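Local coordinates for tyrosine specific protein phosphatase (Trypanosoma cruzi, PDB 4AZ1), which probably removes phosphate from phosphotyrosine residues of proteins, at residues Ile143-Ser146 / Gly150-Ile153; Leu174-Ala179 / His184-Val189. One frame throughout, in Å; residues are numbered along the deposited sequence.

Contact 1 of 2, residues Ile143-Ser146 / Gly150-Ile153; sequences IAVS and GLTI
I143 and I153 face each other as a hydrogen-bonded pair of an antiparallel beta hairpin at one edge of the large mixed sheet of this chain. Two nearly straight bonds lock the pair: I143 N to I153 O (3.0 Å) and I153 N to I143 O (2.9 Å, 167° at the hydrogen). On the same face their side chains run side by side. The first torsion of I143 (58°) sets CG1 between its backbone N and carbonyl carbon, where it meets I153 CG2 at 3.6 Å. A144 follows on the other face; A144 CB lies 3.9 Å from T152 OG1, while its CA brings a C-H to L151 O. This face meets the second subunit, with A144 against Y51 and T152 against F127 of that chain. V145 returns to the isoleucine face and leans CG2 on L151 CB, both side chains being covered by helix 101-110. Its N donates to L151 O at 2.9 Å, but the return bond from L151 N to V145 O is long and weak. S146 leaves the strand, its OG hydrogen-bonded to Q272 of the second subunit. Where the hairpin closes, G150 CA directs a C-H to V145 O across 3.3 Å.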
loop_
_atom_site.group_PDB
_atom_site.type_symbol
_atom_site.label_atom_id
_atom_site.label_comp_id
_atom_site.label_asym_id
_atom_site.label_seq_id
_atom_site.Cartn_x
_atom_site.Cartn_y
_atom_site.Cartn_z
ATOM N N ILE A 143 -2.183 4.767 -11.018
ATOM C CA ILE A 143 -1.197 4.667 -9.944
ATOM C C ILE A 143 -0.871 3.188 -9.688
ATOM O O ILE A 143 -1.620 2.298 -10.108
ATOM C CB ILE A 143 -1.695 5.329 -8.655
ATOM C CG1 ILE A 143 -3.004 4.683 -8.209
ATOM C CG2 ILE A 143 -1.879 6.826 -8.856
ATOM C CD1 ILE A 143 -3.619 5.338 -6.971
ATOM N N ALA A 144 0.234 2.923 -8.998
ATOM C CA ALA A 144 0.639 1.537 -8.740
ATOM C C ALA A 144 1.016 1.290 -7.271
ATOM O O ALA A 144 1.386 2.225 -6.543
ATOM C CB ALA A 144 1.785 1.137 -9.672
ATOM N N VAL A 145 0.879 0.039 -6.831
ATOM C CA VAL A 145 1.444 -0.384 -5.556
ATOM C C VAL A 145 2.599 -1.323 -5.860
ATOM O O VAL A 145 2.608 -2.015 -6.888
ATOM C CB VAL A 145 0.415 -1.045 -4.610
ATOM C CG1 VAL A 145 -0.588 -0.012 -4.090
ATOM C CG2 VAL A 145 -0.301 -2.221 -5.299
ATOM N N SER A 146 3.598 -1.316 -4.994
ATOM C CA SER A 146 4.756 -2.157 -5.216
ATOM C C SER A 146 4.562 -3.496 -4.503
ATOM O O SER A 146 5.070 -4.531 -4.948
ATOM C CB SER A 146 6.009 -1.451 -4.714
ATOM O OG SER A 146 7.132 -2.307 -4.807
ATOM N N GLY A 150 3.045 -6.350 -7.034
ATOM C CA GLY A 150 2.662 -5.216 -7.853
ATOM C C GLY A 150 1.292 -5.252 -8.503
ATOM O O GLY A 150 0.934 -6.207 -9.194
ATOM N N LEU A 151 0.523 -4.192 -8.286
ATOM C CA LEU A 151 -0.727 -3.995 -9.014
ATOM C C LEU A 151 -0.761 -2.568 -9.531
ATOM O O LEU A 151 -0.173 -1.655 -8.933
ATOM C CB LEU A 151 -1.950 -4.241 -8.127
ATOM C CG LEU A 151 -2.238 -5.654 -7.604
ATOM C CD1 LEU A 151 -1.974 -5.763 -6.103
ATOM C CD2 LEU A 151 -3.671 -6.055 -7.914
ATOM N N THR A 152 -1.439 -2.377 -10.651
ATOM C CA THR A 152 -1.680 -1.042 -11.159
ATOM C C THR A 152 -3.185 -0.846 -11.136
ATOM O O THR A 152 -3.942 -1.773 -11.442
ATOM C CB THR A 152 -1.125 -0.889 -12.579
ATOM O OG1 THR A 152 0.304 -1.021 -12.546
ATOM C CG2 THR A 152 -1.499 0.469 -13.183
ATOM N N ILE A 153 -3.631 0.337 -10.735
ATOM C CA ILE A 153 -5.052 0.667 -10.811
ATOM C C ILE A 153 -5.225 1.942 -11.656
ATOM O O ILE A 153 -4.474 2.920 -11.499
ATOM C CB ILE A 153 -5.692 0.741 -9.393
ATOM C CG1 ILE A 153 -7.173 1.129 -9.463
ATOM C CG2 ILE A 153 -4.930 1.674 -8.503
ATOM C CD1 ILE A 153 -7.866 1.083 -8.070
#

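Contact 2 of 2, residues Leu174-Ala179 / His184-Val189; sequences LILQRA and HKFTQV
H184 opens its strand opposite L176, and two short backbone bonds close the pair: H184 N to L176 O and L176 N to H184 O, both 2.7 Å. In the second, the donor stands 25° out of the carbonyl plane. The imidazole takes little part here; NE2 is hydrogen-bonded to I113 O, just before strand 115-118. K185, in the non-hydrogen-bonded pair with I175, lies on the opposite face from H184. Its extended chain runs alongside the isoleucine, CG touching I175 CG1 at 3.9 Å, before the ammonium end reaches a long, weak ion pair with D156. The chief apolar contact comes at F186, back on the face of H184. A first torsion of 79° places CG between the backbone N and the carbonyl carbon, and the ring end thereby swings closer to strand 169-177. L174 CB lies over one ring face in a CH-pi contact, 4.1 Å from the centroid, and L174 CD1 reaches F186 CZ at 3.6 Å. L176 CD1 approaches F186 CE1 obliquely at 3.7 Å. Helix 101-110 covers this cluster through L108, which touches both L176 and F186. L174 N donates to F186 O at 2.8 Å. Further on, Q188 adds a light touch of CB on L174 CD1, while its amide end binds R172 and Y133. Two consecutive antiparallel strands joined by a short loop make this a beta hairpin of the mixed sheet of the protein tyrosine phosphatase fold, here with one face covered by helix 101-110.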
loop_
_atom_site.group_PDB
_atom_site.type_symbol
_atom_site.label_atom_id
_atom_site.label_comp_id
_atom_site.label_asym_id
_atom_site.label_seq_id
_atom_site.Cartn_x
_atom_site.Cartn_y
_atom_site.Cartn_z
ATOM N N LEU A 174 -12.925 1.801 -12.567
ATOM C CA LEU A 174 -11.512 1.531 -12.388
ATOM C C LEU A 174 -11.101 0.213 -13.039
ATOM O O LEU A 174 -11.930 -0.680 -13.268
ATOM C CB LEU A 174 -11.189 1.529 -10.882
ATOM C CG LEU A 174 -11.414 2.880 -10.185
ATOM C CD1 LEU A 174 -11.442 2.746 -8.663
ATOM C CD2 LEU A 174 -10.335 3.892 -10.612
ATOM N N ILE A 175 -9.820 0.106 -13.360
ATOM C CA ILE A 175 -9.276 -1.133 -13.892
ATOM C C ILE A 175 -8.065 -1.556 -13.067
ATOM O O ILE A 175 -7.083 -0.807 -12.957
ATOM C CB ILE A 175 -8.897 -0.987 -15.392
ATOM C CG1 ILE A 175 -10.129 -0.582 -16.217
ATOM C CG2 ILE A 175 -8.332 -2.281 -15.924
ATOM C CD1 ILE A 175 -9.839 -0.367 -17.716
ATOM N N LEU A 176 -8.144 -2.737 -12.459
ATOM C CA LEU A 176 -7.010 -3.304 -11.734
ATOM C C LEU A 176 -6.265 -4.258 -12.641
ATOM O O LEU A 176 -6.893 -5.079 -13.331
ATOM C CB LEU A 176 -7.486 -4.057 -10.493
ATOM C CG LEU A 176 -7.597 -3.226 -9.221
ATOM C CD1 LEU A 176 -8.339 -3.998 -8.128
ATOM C CD2 LEU A 176 -6.204 -2.856 -8.765
ATOM N N GLN A 177 -4.934 -4.159 -12.651
ATOM C CA GLN A 177 -4.137 -5.072 -13.451
ATOM C C GLN A 177 -2.834 -5.508 -12.765
ATOM O O GLN A 177 -2.182 -4.708 -12.083
ATOM C CB GLN A 177 -3.827 -4.449 -14.816
ATOM C CG GLN A 177 -3.498 -5.495 -15.879
ATOM C CD GLN A 177 -3.216 -4.883 -17.245
ATOM O OE1 GLN A 177 -3.351 -3.671 -17.437
ATOM N NE2 GLN A 177 -2.818 -5.721 -18.198
ATOM N N ARG A 178 -2.481 -6.785 -12.942
ATOM C CA ARG A 178 -1.152 -7.303 -12.613
ATOM C C ARG A 178 -0.489 -7.630 -13.935
ATOM O O ARG A 178 -1.177 -7.952 -14.907
ATOM C CB ARG A 178 -1.218 -8.594 -11.787
ATOM C CG ARG A 178 -2.122 -8.561 -10.566
ATOM C CD ARG A 178 -1.960 -9.834 -9.732
ATOM N NE ARG A 178 -0.888 -9.703 -8.748
ATOM C CZ ARG A 178 -1.088 -9.475 -7.455
ATOM N NH1 ARG A 178 -2.319 -9.368 -6.976
ATOM N NH2 ARG A 178 -0.058 -9.360 -6.634
ATOM N N ALA A 179 0.836 -7.565 -13.985
ATOM C CA ALA A 179 1.548 -7.863 -15.227
ATOM C C ALA A 179 1.305 -9.295 -15.706
ATOM O O ALA A 179 1.309 -10.239 -14.908
ATOM C CB ALA A 179 3.034 -7.596 -15.076
ATOM N N HIS A 184 -8.977 -6.423 -14.504
ATOM C CA HIS A 184 -10.263 -6.567 -13.840
ATOM C C HIS A 184 -10.893 -5.199 -13.610
ATOM O O HIS A 184 -10.310 -4.343 -12.926
ATOM C CB HIS A 184 -10.124 -7.308 -12.503
ATOM C CG HIS A 184 -11.385 -7.322 -11.688
ATOM N ND1 HIS A 184 -12.479 -8.097 -12.019
ATOM C CD2 HIS A 184 -11.734 -6.647 -10.568
ATOM C CE1 HIS A 184 -13.441 -7.901 -11.137
ATOM N NE2 HIS A 184 -13.017 -7.027 -10.243
ATOM N N LYS A 185 -12.078 -4.996 -14.181
ATOM C CA LYS A 185 -12.819 -3.750 -14.007
ATOM C C LYS A 185 -13.675 -3.810 -12.752
ATOM O O LYS A 185 -14.224 -4.858 -12.416
ATOM C CB LYS A 185 -13.721 -3.494 -15.213
ATOM C CG LYS A 185 -12.964 -3.289 -16.515
ATOM C CD LYS A 185 -13.910 -2.976 -17.660
ATOM C CE LYS A 185 -13.129 -2.661 -18.925
ATOM N NZ LYS A 185 -14.026 -2.251 -20.037
ATOM N N PHE A 186 -13.778 -2.687 -12.052
ATOM C CA PHE A 186 -14.706 -2.576 -10.938
ATOM C C PHE A 186 -15.138 -1.123 -10.753
ATOM O O PHE A 186 -14.504 -0.193 -11.282
ATOM C CB PHE A 186 -14.115 -3.181 -9.647
ATOM C CG PHE A 186 -13.125 -2.289 -8.936
ATOM C CD1 PHE A 186 -11.799 -2.230 -9.343
ATOM C CD2 PHE A 186 -13.524 -1.521 -7.842
ATOM C CE1 PHE A 186 -10.881 -1.417 -8.679
ATOM C CE2 PHE A 186 -12.619 -0.700 -7.165
ATOM C CZ PHE A 186 -11.291 -0.655 -7.585
ATOM N N THR A 187 -16.241 -0.936 -10.035
ATOM C CA THR A 187 -16.754 0.398 -9.750
ATOM C C THR A 187 -16.568 0.699 -8.256
ATOM O O THR A 187 -16.932 -0.122 -7.404
ATOM C CB THR A 187 -18.239 0.496 -10.160
ATOM O OG1 THR A 187 -18.386 0.081 -11.527
ATOM C CG2 THR A 187 -18.751 1.914 -10.015
ATOM N N GLN A 188 -15.957 1.840 -7.937
ATOM C CA GLN A 188 -15.978 2.350 -6.561
ATOM C C GLN A 188 -16.948 3.522 -6.473
ATOM O O GLN A 188 -16.919 4.427 -7.306
ATOM C CB GLN A 188 -14.587 2.780 -6.056
ATOM C CG GLN A 188 -14.566 3.173 -4.571
ATOM C CD GLN A 188 -14.020 4.583 -4.343
ATOM O OE1 GLN A 188 -14.051 5.429 -5.245
ATOM N NE2 GLN A 188 -13.510 4.835 -3.137
ATOM N N VAL A 189 -17.815 3.495 -5.463
ATOM C CA VAL A 189 -18.795 4.557 -5.265
ATOM C C VAL A 189 -18.487 5.181 -3.901
ATOM O O VAL A 189 -18.511 4.493 -2.885
ATOM C CB VAL A 189 -20.234 3.993 -5.274
ATOM C CG1 VAL A 189 -21.264 5.127 -5.193
ATOM C CG2 VAL A 189 -20.478 3.173 -6.544
#

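In the fold
Contacts 1 and 2 illustrate how successive hairpins can form one continuous stretch of a sheet: they come in series along the chain, contact 1 closing before contact 2 opens, with centres 11 Å apart. Strand 151-164 of contact 1 and strand 169-177 of contact 2 are neighbours, so the four strands 142-145, 151-164, 169-177 and 184-191 form one antiparallel run at an end of the mixed sheet. T152 N and Q177 O, 2.8 Å apart, probably share a hydrogen bond, and I153 CB packs on L176 CD2. Helix 101-110 covers both contacts on one face. Strand 184-191 then joins the run to parallel strand 115-118, while the outer contact carries more of the interface with the second subunit.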